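PDB 6WQY: cellulase, which probably hydrolyses internal beta-1,4-glucosidic bonds of cellulose through its glycoside hydrolase family 5 domain, the part of a longer protein present here. Local coordinates for residues A[256-261]-A[313-318]; A[344-349]-A[356-361]. All coordinates share one frame; numbering follows the deposited sequence.

Contact 1. Residues A[256-261]-A[313-318]; sequences IDYTEN and VHRADD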
ATOM      1  N   ILE A 256      -0.631  -1.469 -16.684  1.00 10.39           N
ATOM      2  CA  ILE A 256      -0.196  -0.122 -16.332  1.00 10.60           C
ATOM      3  C   ILE A 256      -0.255   0.832 -17.513  1.00 12.60           C
ATOM      4  O   ILE A 256      -0.486   2.034 -17.330  1.00 12.42           O
ATOM      5  CB  ILE A 256       1.195  -0.165 -15.666  1.00 11.62           C
ATOM      6  CG1 ILE A 256       1.596   1.206 -15.119  1.00 11.83           C
ATOM      7  CG2 ILE A 256       2.244  -0.684 -16.624  1.00 12.83           C
ATOM      8  CD1 ILE A 256       0.764   1.689 -13.959  1.00 11.88           C
ATOM      9  N   ASP A 257      -0.037   0.351 -18.739  1.00 12.10           N
ATOM     10  CA  ASP A 257      -0.136   1.265 -19.869  1.00 14.85           C
ATOM     11  C   ASP A 257      -1.512   1.916 -19.936  1.00 13.26           C
ATOM     12  O   ASP A 257      -1.624   3.075 -20.355  1.00 16.33           O
ATOM     13  CB  ASP A 257       0.164   0.533 -21.182  1.00 21.12           C
ATOM     14  CG  ASP A 257       1.645   0.249 -21.371  1.00 18.06           C
ATOM     15  OD1 ASP A 257       2.465   0.688 -20.531  1.00 21.23           O
ATOM     16  OD2 ASP A 257       1.991  -0.426 -22.365  1.00 22.87           O
ATOM     17  N   TYR A 258      -2.556   1.191 -19.543  1.00 12.36           N
ATOM     18  CA  TYR A 258      -3.908   1.749 -19.493  1.00 12.79           C
ATOM     19  C   TYR A 258      -4.136   2.553 -18.208  1.00 11.67           C
ATOM     20  O   TYR A 258      -4.612   3.698 -18.244  1.00 12.48           O
ATOM     21  CB  TYR A 258      -4.964   0.633 -19.625  1.00 12.47           C
ATOM     22  CG  TYR A 258      -6.358   1.166 -19.360  1.00 12.19           C
ATOM     23  CD1 TYR A 258      -6.943   2.073 -20.228  1.00 12.49           C
ATOM     24  CD2 TYR A 258      -7.068   0.804 -18.223  1.00 11.43           C
ATOM     25  CE1 TYR A 258      -8.185   2.608 -19.969  1.00 12.88           C
ATOM     26  CE2 TYR A 258      -8.326   1.324 -17.964  1.00 12.26           C
ATOM     27  CZ  TYR A 258      -8.875   2.237 -18.838  1.00 11.99           C
ATOM     28  OH  TYR A 258     -10.114   2.770 -18.567  1.00 13.17           O
ATOM     29  N   THR A 259      -3.794   1.981 -17.056  1.00 10.80           N
ATOM     30  CA  THR A 259      -4.202   2.613 -15.806  1.00 10.24           C
ATOM     31  C   THR A 259      -3.454   3.910 -15.538  1.00 11.59           C
ATOM     32  O   THR A 259      -4.028   4.811 -14.920  1.00 11.65           O
ATOM     33  CB  THR A 259      -4.074   1.642 -14.632  1.00 10.20           C
ATOM     34  OG1 THR A 259      -2.720   1.186 -14.564  1.00 10.04           O
ATOM     35  CG2 THR A 259      -5.025   0.466 -14.779  1.00 11.52           C
ATOM     36  N   GLU A 260      -2.199   4.038 -15.970  1.00 11.35           N
ATOM     37  CA  GLU A 260      -1.480   5.292 -15.816  1.00 12.11           C
ATOM     38  C   GLU A 260      -1.438   6.112 -17.106  1.00 13.75           C
ATOM     39  O   GLU A 260      -1.072   7.289 -17.063  1.00 15.93           O
ATOM     40  CB  GLU A 260      -0.059   5.057 -15.290  1.00 12.85           C
ATOM     41  CG  GLU A 260       0.644   6.350 -14.907  1.00 15.16           C
ATOM     42  CD  GLU A 260       1.781   6.154 -13.933  1.00 41.36           C
ATOM     43  OE1 GLU A 260       2.531   5.188 -14.102  1.00 19.50           O
ATOM     44  OE2 GLU A 260       1.917   6.969 -12.997  1.00 32.71           O
ATOM     45  N   ASN A 261      -1.795   5.527 -18.241  1.00 16.30           N
ATOM     46  CA  ASN A 261      -1.995   6.279 -19.485  1.00 16.58           C
ATOM     47  C   ASN A 261      -0.722   6.988 -19.949  1.00 23.22           C
ATOM     48  O   ASN A 261      -0.769   8.127 -20.416  1.00 22.90           O
ATOM     49  CB  ASN A 261      -3.147   7.279 -19.344  1.00 16.31           C
ATOM     50  CG  ASN A 261      -3.611   7.838 -20.678  1.00 18.69           C
ATOM     51  OD1 ASN A 261      -3.623   7.135 -21.686  1.00 18.63           O
ATOM     52  ND2 ASN A 261      -3.996   9.115 -20.687  1.00 25.83           N
ATOM     53  N   VAL A 313      -6.179   6.369 -13.894  1.00 10.58           N
ATOM     54  CA  VAL A 313      -6.249   7.819 -14.019  1.00 11.63           C
ATOM     55  C   VAL A 313      -7.519   8.260 -14.749  1.00 10.92           C
ATOM     56  O   VAL A 313      -8.130   7.531 -15.535  1.00 12.02           O
ATOM     57  CB  VAL A 313      -4.994   8.420 -14.680  1.00 12.15           C
ATOM     58  CG1 VAL A 313      -3.761   8.127 -13.846  1.00 12.67           C
ATOM     59  CG2 VAL A 313      -4.831   7.936 -16.121  1.00 13.23           C
ATOM     60  N   HIS A 314      -7.901   9.501 -14.483  1.00 11.57           N
ATOM     61  CA  HIS A 314      -9.064  10.167 -15.055  1.00 12.26           C
ATOM     62  C   HIS A 314      -8.880  10.461 -16.534  1.00 12.97           C
ATOM     63  O   HIS A 314      -7.787  10.795 -17.001  1.00 14.38           O
ATOM     64  CB  HIS A 314      -9.275  11.475 -14.285  1.00 14.08           C
ATOM     65  CG  HIS A 314     -10.344  12.377 -14.813  1.00 13.58           C
ATOM     66  ND1 HIS A 314     -11.685  12.051 -14.813  1.00 14.28           N
ATOM     67  CD2 HIS A 314     -10.267  13.642 -15.286  1.00 15.56           C
ATOM     68  CE1 HIS A 314     -12.381  13.067 -15.293  1.00 15.86           C
ATOM     69  NE2 HIS A 314     -11.545  14.048 -15.584  1.00 14.93           N
ATOM     70  N   ARG A 315      -9.984  10.356 -17.265  1.00 13.21           N
ATOM     71  CA  ARG A 315     -10.077  10.809 -18.647  1.00 15.18           C
ATOM     72  C   ARG A 315     -11.132  11.908 -18.741  1.00 16.09           C
ATOM     73  O   ARG A 315     -12.245  11.750 -18.230  1.00 17.38           O
ATOM     74  CB  ARG A 315     -10.444   9.660 -19.590  1.00 14.53           C
ATOM     75  CG  ARG A 315      -9.240   8.868 -20.107  1.00 15.14           C
ATOM     76  CD  ARG A 315      -8.587   7.955 -19.080  1.00 13.88           C
ATOM     77  NE  ARG A 315      -7.616   7.103 -19.758  1.00 14.22           N
ATOM     78  CZ  ARG A 315      -6.942   6.113 -19.184  1.00 13.00           C
ATOM     79  NH1 ARG A 315      -7.085   5.850 -17.888  1.00 13.55           N
ATOM     80  NH2 ARG A 315      -6.097   5.395 -19.913  1.00 14.09           N
ATOM     81  N   ALA A 316     -10.783  13.016 -19.391  1.00 19.93           N
ATOM     82  CA  ALA A 316     -11.732  14.111 -19.545  1.00 19.43           C
ATOM     83  C   ALA A 316     -12.824  13.790 -20.558  1.00 24.53           C
ATOM     84  O   ALA A 316     -13.914  14.366 -20.478  1.00 25.92           O
ATOM     85  CB  ALA A 316     -10.992  15.389 -19.959  1.00 24.25           C
ATOM     86  N   ASP A 317     -12.556  12.874 -21.484  1.00 22.88           N
ATOM     87  CA  ASP A 317     -13.533  12.465 -22.483  1.00 27.06           C
ATOM     88  C   ASP A 317     -14.587  11.548 -21.867  1.00 20.67           C
ATOM     89  O   ASP A 317     -14.253  10.572 -21.190  1.00 20.44           O
ATOM     90  CB  ASP A 317     -12.785  11.726 -23.596  1.00 32.02           C
ATOM     91  CG  ASP A 317     -13.706  11.180 -24.662  1.00 36.31           C
ATOM     92  OD1 ASP A 317     -14.188  11.976 -25.493  1.00 41.69           O
ATOM     93  OD2 ASP A 317     -13.940   9.956 -24.675  1.00 34.89           O
ATOM     94  N   ASP A 318     -15.864  11.843 -22.142  1.00 24.94           N
ATOM     95  CA  ASP A 318     -16.971  11.106 -21.538  1.00 22.26           C
ATOM     96  C   ASP A 318     -16.891   9.612 -21.843  1.00 22.53           C
ATOM     97  O   ASP A 318     -17.082   8.770 -20.958  1.00 20.65           O
ATOM     98  CB  ASP A 318     -18.303  11.647 -22.074  1.00 30.07           C
ATOM     99  CG  ASP A 318     -18.927  12.703 -21.178  1.00 39.42           C
ATOM    100  OD1 ASP A 318     -18.465  12.879 -20.032  1.00 48.85           O
ATOM    101  OD2 ASP A 318     -19.894  13.359 -21.627  1.00 46.70           O
TER
HETATM  102  O   HOH W   1      -6.701   7.623 -22.426  1.00 21.70           O
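Arg315 lays its guanidinium flat against the ring of Tyr258, centres 4.5 Å apart and planes at 26°, a cation-pi stack in which NH2 stands 3.4 Å from CD1 of the tyrosine. The opposite face of the guanidinium is covered by Asn261 CB, so the flat group is sandwiched between Tyr258 of the short helix 256-259 and Asn261, which follows it with positive phi. In its own plane the guanidinium meets the helix end: Arg315 NH2 donates to Tyr258 O at 2.8 Å, on a carbonyl lone pair, while NH1 adds a weak bond to the same oxygen. NH1 also turns back to Val313 O at 3.1 Å, reaching it from above the carbonyl plane; the arginine chain is bent at chi2 (73°), which brings NH1 back toward its own segment. Tyr266 O takes a further bond from NH2. Beside this tight packing, Val313 N donates to Thr259 O at 2.8 Å, and Val313 CG2 packs 3.7 Å from Asn261 CB. The looser side is bridged by a water: water 1 accepts from Arg315 NE and donates to Asn261 OD1, whereas ND2 of that asparagine is held by Asn264 and Thr354. Farther along, the chain from Ala316 to Asp318 swings away from 256-261 to the exposed start of helix 318-337, which Asp317 caps. An arginine and a backbone N-H between them take up the carbonyls of Tyr258 and Thr259, joining two loops that follow neighbouring strands, 246-251 and 305-310, on the C-terminal rim of a TIM barrel.

Contact 2. Residues A[344-349]-A[356-361]; sequences YWDAGG and SWALFN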
ATOM      1  N   TYR A 344      -6.990   2.565  -3.220  1.00  8.23           N
ATOM      2  CA  TYR A 344      -6.849   3.386  -4.418  1.00  7.99           C
ATOM      3  C   TYR A 344      -5.662   4.336  -4.281  1.00  7.78           C
ATOM      4  O   TYR A 344      -5.459   4.943  -3.227  1.00  8.83           O
ATOM      5  CB  TYR A 344      -8.169   4.167  -4.612  1.00  8.99           C
ATOM      6  CG  TYR A 344      -8.120   5.124  -5.779  1.00  8.73           C
ATOM      7  CD1 TYR A 344      -8.466   4.718  -7.064  1.00  9.13           C
ATOM      8  CD2 TYR A 344      -7.654   6.427  -5.609  1.00  8.97           C
ATOM      9  CE1 TYR A 344      -8.356   5.584  -8.133  1.00  9.42           C
ATOM     10  CE2 TYR A 344      -7.530   7.284  -6.675  1.00  9.18           C
ATOM     11  CZ  TYR A 344      -7.885   6.856  -7.934  1.00  9.27           C
ATOM     12  OH  TYR A 344      -7.752   7.683  -9.029  1.00 10.78           O
ATOM     13  N   TRP A 345      -4.879   4.479  -5.355  1.00  7.98           N
ATOM     14  CA  TRP A 345      -3.708   5.357  -5.355  1.00  8.13           C
ATOM     15  C   TRP A 345      -4.100   6.783  -5.733  1.00  8.03           C
ATOM     16  O   TRP A 345      -4.405   7.062  -6.898  1.00  9.34           O
ATOM     17  CB  TRP A 345      -2.645   4.842  -6.336  1.00  8.89           C
ATOM     18  CG  TRP A 345      -1.449   5.751  -6.382  1.00  8.89           C
ATOM     19  CD1 TRP A 345      -1.096   6.582  -7.386  1.00  9.37           C
ATOM     20  CD2 TRP A 345      -0.503   5.968  -5.332  1.00  8.40           C
ATOM     21  NE1 TRP A 345       0.023   7.305  -7.041  1.00  9.61           N
ATOM     22  CE2 TRP A 345       0.407   6.945  -5.776  1.00  9.19           C
ATOM     23  CE3 TRP A 345      -0.317   5.404  -4.064  1.00  8.77           C
ATOM     24  CZ2 TRP A 345       1.472   7.383  -4.988  1.00 10.16           C
ATOM     25  CZ3 TRP A 345       0.728   5.850  -3.284  1.00  9.48           C
ATOM     26  CH2 TRP A 345       1.610   6.823  -3.749  1.00 10.45           C
ATOM     27  N   ASP A 346      -4.039   7.698  -4.768  1.00  8.84           N
ATOM     28  CA  ASP A 346      -4.411   9.102  -4.991  1.00  9.12           C
ATOM     29  C   ASP A 346      -3.169   9.979  -4.815  1.00  8.92           C
ATOM     30  O   ASP A 346      -2.800  10.372  -3.702  1.00  9.21           O
ATOM     31  CB  ASP A 346      -5.548   9.529  -4.061  1.00  9.50           C
ATOM     32  CG  ASP A 346      -6.125  10.876  -4.416  1.00 10.11           C
ATOM     33  OD1 ASP A 346      -5.338  11.803  -4.706  1.00 10.50           O
ATOM     34  OD2 ASP A 346      -7.374  11.014  -4.398  1.00 10.67           O
ATOM     35  N   ALA A 347      -2.533  10.333  -5.938  1.00  9.58           N
ATOM     36  CA  ALA A 347      -1.343  11.169  -5.919  1.00 10.18           C
ATOM     37  C   ALA A 347      -1.679  12.644  -5.774  1.00 10.34           C
ATOM     38  O   ALA A 347      -0.771  13.461  -5.716  1.00 11.16           O
ATOM     39  CB  ALA A 347      -0.530  10.955  -7.208  1.00 11.49           C
ATOM     40  N   GLY A 348      -2.959  13.012  -5.733  1.00 11.09           N
ATOM     41  CA  GLY A 348      -3.303  14.410  -5.548  1.00 12.52           C
ATOM     42  C   GLY A 348      -2.876  15.241  -6.738  1.00 13.24           C
ATOM     43  O   GLY A 348      -3.027  14.846  -7.903  1.00 13.29           O
ATOM     44  N   GLY A 349      -2.338  16.416  -6.442  1.00 13.76           N
ATOM     45  CA  GLY A 349      -2.120  17.389  -7.491  1.00 15.10           C
ATOM     46  C   GLY A 349      -3.373  18.210  -7.739  1.00 24.42           C
ATOM     47  O   GLY A 349      -4.287  18.267  -6.911  1.00 35.09           O
ATOM     48  N   SER A 356      -4.010  12.124 -14.144  1.00 16.38           N
ATOM     49  CA  SER A 356      -4.399  12.540 -12.805  1.00 16.75           C
ATOM     50  C   SER A 356      -5.102  11.406 -12.068  1.00 12.82           C
ATOM     51  O   SER A 356      -6.139  10.899 -12.521  1.00 12.57           O
ATOM     52  CB  SER A 356      -5.309  13.762 -12.825  1.00 19.64           C
ATOM     53  OG  SER A 356      -5.711  14.063 -11.495  1.00 18.04           O
ATOM     54  N   TRP A 357      -4.544  11.039 -10.915  1.00 11.04           N
ATOM     55  CA  TRP A 357      -5.134  10.072 -10.011  1.00 10.56           C
ATOM     56  C   TRP A 357      -6.024  10.725  -8.965  1.00 10.67           C
ATOM     57  O   TRP A 357      -6.663  10.024  -8.182  1.00 11.46           O
ATOM     58  CB  TRP A 357      -4.028   9.332  -9.240  1.00 11.38           C
ATOM     59  CG  TRP A 357      -2.978   8.663 -10.057  1.00 10.64           C
ATOM     60  CD1 TRP A 357      -1.830   9.221 -10.534  1.00 13.10           C
ATOM     61  CD2 TRP A 357      -2.950   7.287 -10.467  1.00 10.39           C
ATOM     62  NE1 TRP A 357      -1.101   8.288 -11.224  1.00 12.84           N
ATOM     63  CE2 TRP A 357      -1.759   7.090 -11.194  1.00 11.59           C
ATOM     64  CE3 TRP A 357      -3.809   6.205 -10.288  1.00 12.14           C
ATOM     65  CZ2 TRP A 357      -1.410   5.870 -11.747  1.00 12.54           C
ATOM     66  CZ3 TRP A 357      -3.447   4.983 -10.831  1.00 12.65           C
ATOM     67  CH2 TRP A 357      -2.266   4.830 -11.559  1.00 12.91           C
ATOM     68  N   ALA A 358      -6.070  12.055  -8.908  1.00 10.60           N
ATOM     69  CA  ALA A 358      -6.651  12.728  -7.754  1.00 11.32           C
ATOM     70  C   ALA A 358      -8.166  12.576  -7.700  1.00  9.96           C
ATOM     71  O   ALA A 358      -8.867  12.829  -8.691  1.00 11.76           O
ATOM     72  CB  ALA A 358      -6.312  14.221  -7.819  1.00 13.19           C
ATOM     73  N   LEU A 359      -8.666  12.233  -6.527  1.00 10.35           N
ATOM     74  CA  LEU A 359     -10.087  12.295  -6.197  1.00 10.53           C
ATOM     75  C   LEU A 359     -10.402  13.432  -5.242  1.00 10.12           C
ATOM     76  O   LEU A 359     -11.506  13.989  -5.307  1.00 10.46           O
ATOM     77  CB  LEU A 359     -10.554  10.979  -5.572  1.00 11.09           C
ATOM     78  CG  LEU A 359     -10.313   9.724  -6.408  1.00 11.87           C
ATOM     79  CD1 LEU A 359     -10.781   8.481  -5.639  1.00 13.18           C
ATOM     80  CD2 LEU A 359     -10.981   9.792  -7.763  1.00 14.59           C
ATOM     81  N   PHE A 360      -9.456  13.789  -4.367  1.00 10.68           N
ATOM     82  CA  PHE A 360      -9.633  14.865  -3.411  1.00 10.69           C
ATOM     83  C   PHE A 360      -8.436  15.807  -3.468  1.00  9.92           C
ATOM     84  O   PHE A 360      -7.296  15.370  -3.693  1.00 10.97           O
ATOM     85  CB  PHE A 360      -9.666  14.346  -1.958  1.00 11.18           C
ATOM     86  CG  PHE A 360     -10.766  13.372  -1.676  1.00 10.72           C
ATOM     87  CD1 PHE A 360     -10.585  12.025  -1.919  1.00 11.46           C
ATOM     88  CD2 PHE A 360     -11.969  13.795  -1.159  1.00 11.92           C
ATOM     89  CE1 PHE A 360     -11.594  11.116  -1.668  1.00 12.14           C
ATOM     90  CE2 PHE A 360     -12.984  12.891  -0.897  1.00 11.99           C
ATOM     91  CZ  PHE A 360     -12.788  11.548  -1.150  1.00 12.15           C
ATOM     92  N   ASN A 361      -8.681  17.087  -3.210  1.00 10.10           N
ATOM     93  CA  ASN A 361      -7.590  17.978  -2.833  1.00  9.85           C
ATOM     94  C   ASN A 361      -7.083  17.535  -1.459  1.00 10.00           C
ATOM     95  O   ASN A 361      -7.867  17.408  -0.510  1.00 10.19           O
ATOM     96  CB  ASN A 361      -8.084  19.426  -2.810  1.00 11.22           C
ATOM     97  CG  ASN A 361      -6.977  20.408  -2.512  1.00 10.92           C
ATOM     98  OD1 ASN A 361      -6.442  20.425  -1.402  1.00 12.35           O
ATOM     99  ND2 ASN A 361      -6.622  21.225  -3.486  1.00 14.62           N
TER
HETATM  100  O   HOH W   2      -2.633  12.562  -9.512  1.00 13.10           O
HETATM  101  O   HOH W   3      -3.780  15.745 -10.437  1.00 16.55           O
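Trp345 points the CD1 edge of its indole at the face of Trp357, an edge-to-face pair with planes at 83° and CD1 3.7 Å from Trp357 CD2. At the edge of the Trp357 ring, near its plane, lie Tyr344 OH and water 2. The Tyr344 ring carries Leu359 CD1 over one face, a CH-pi contact 3.9 Å from the centroid, and has Trp357 O at its edge. To that oxygen Tyr344 OH donates at 2.7 Å, tilted 31° from the carbonyl plane. With CG anti to the backbone N (chi1 -170°), the carboxylate of Asp346 extends from strand 342-346, the eighth of the TIM barrel, to the returning loop. OD2 accepts from Leu359 N at 2.8 Å, from above the carboxylate plane, with Phe360 N a weak second donor and Trp35 NE1 a third. OD1 closes an Asx turn with Gly348 N at 2.9 Å and also accepts from His362. An alanine in place of Asp346 would probably leave Leu359 N, Gly348 N and the donors from Trp35 and His362 without their acceptor, setting the returning loop free to shift. Gly348, with positive phi, sends its carbonyl to water 2 and water 3, which connect it to Trp357 N and Ser356 OG. Packing against Trp357 CB, 3.3 Å away, buries Trp345 O without a polar partner.

How the contacts relate
From the N terminus, the chain runs through strand 246-251 into helix 256-259, with which the first half of contact 1, 256-261, begins. It then passes helix 284-299 and strand 305-310 before 313-318 closes that long excursion. Helix 318-337 leads on to strand 342-346, where contact 2 opens; 356-361 shuts this much shorter loop ahead of helix 371-383. The two closures follow in series, neither nesting nor crossing, yet they meet in space, their centres about 13 Å apart. His314 N probably bonds to Ser356 O, at 3.0 Å, and Val313 CG1 packs on Trp357 CE2. Together they tie the loops after the sixth, seventh and eighth barrel strands to one another.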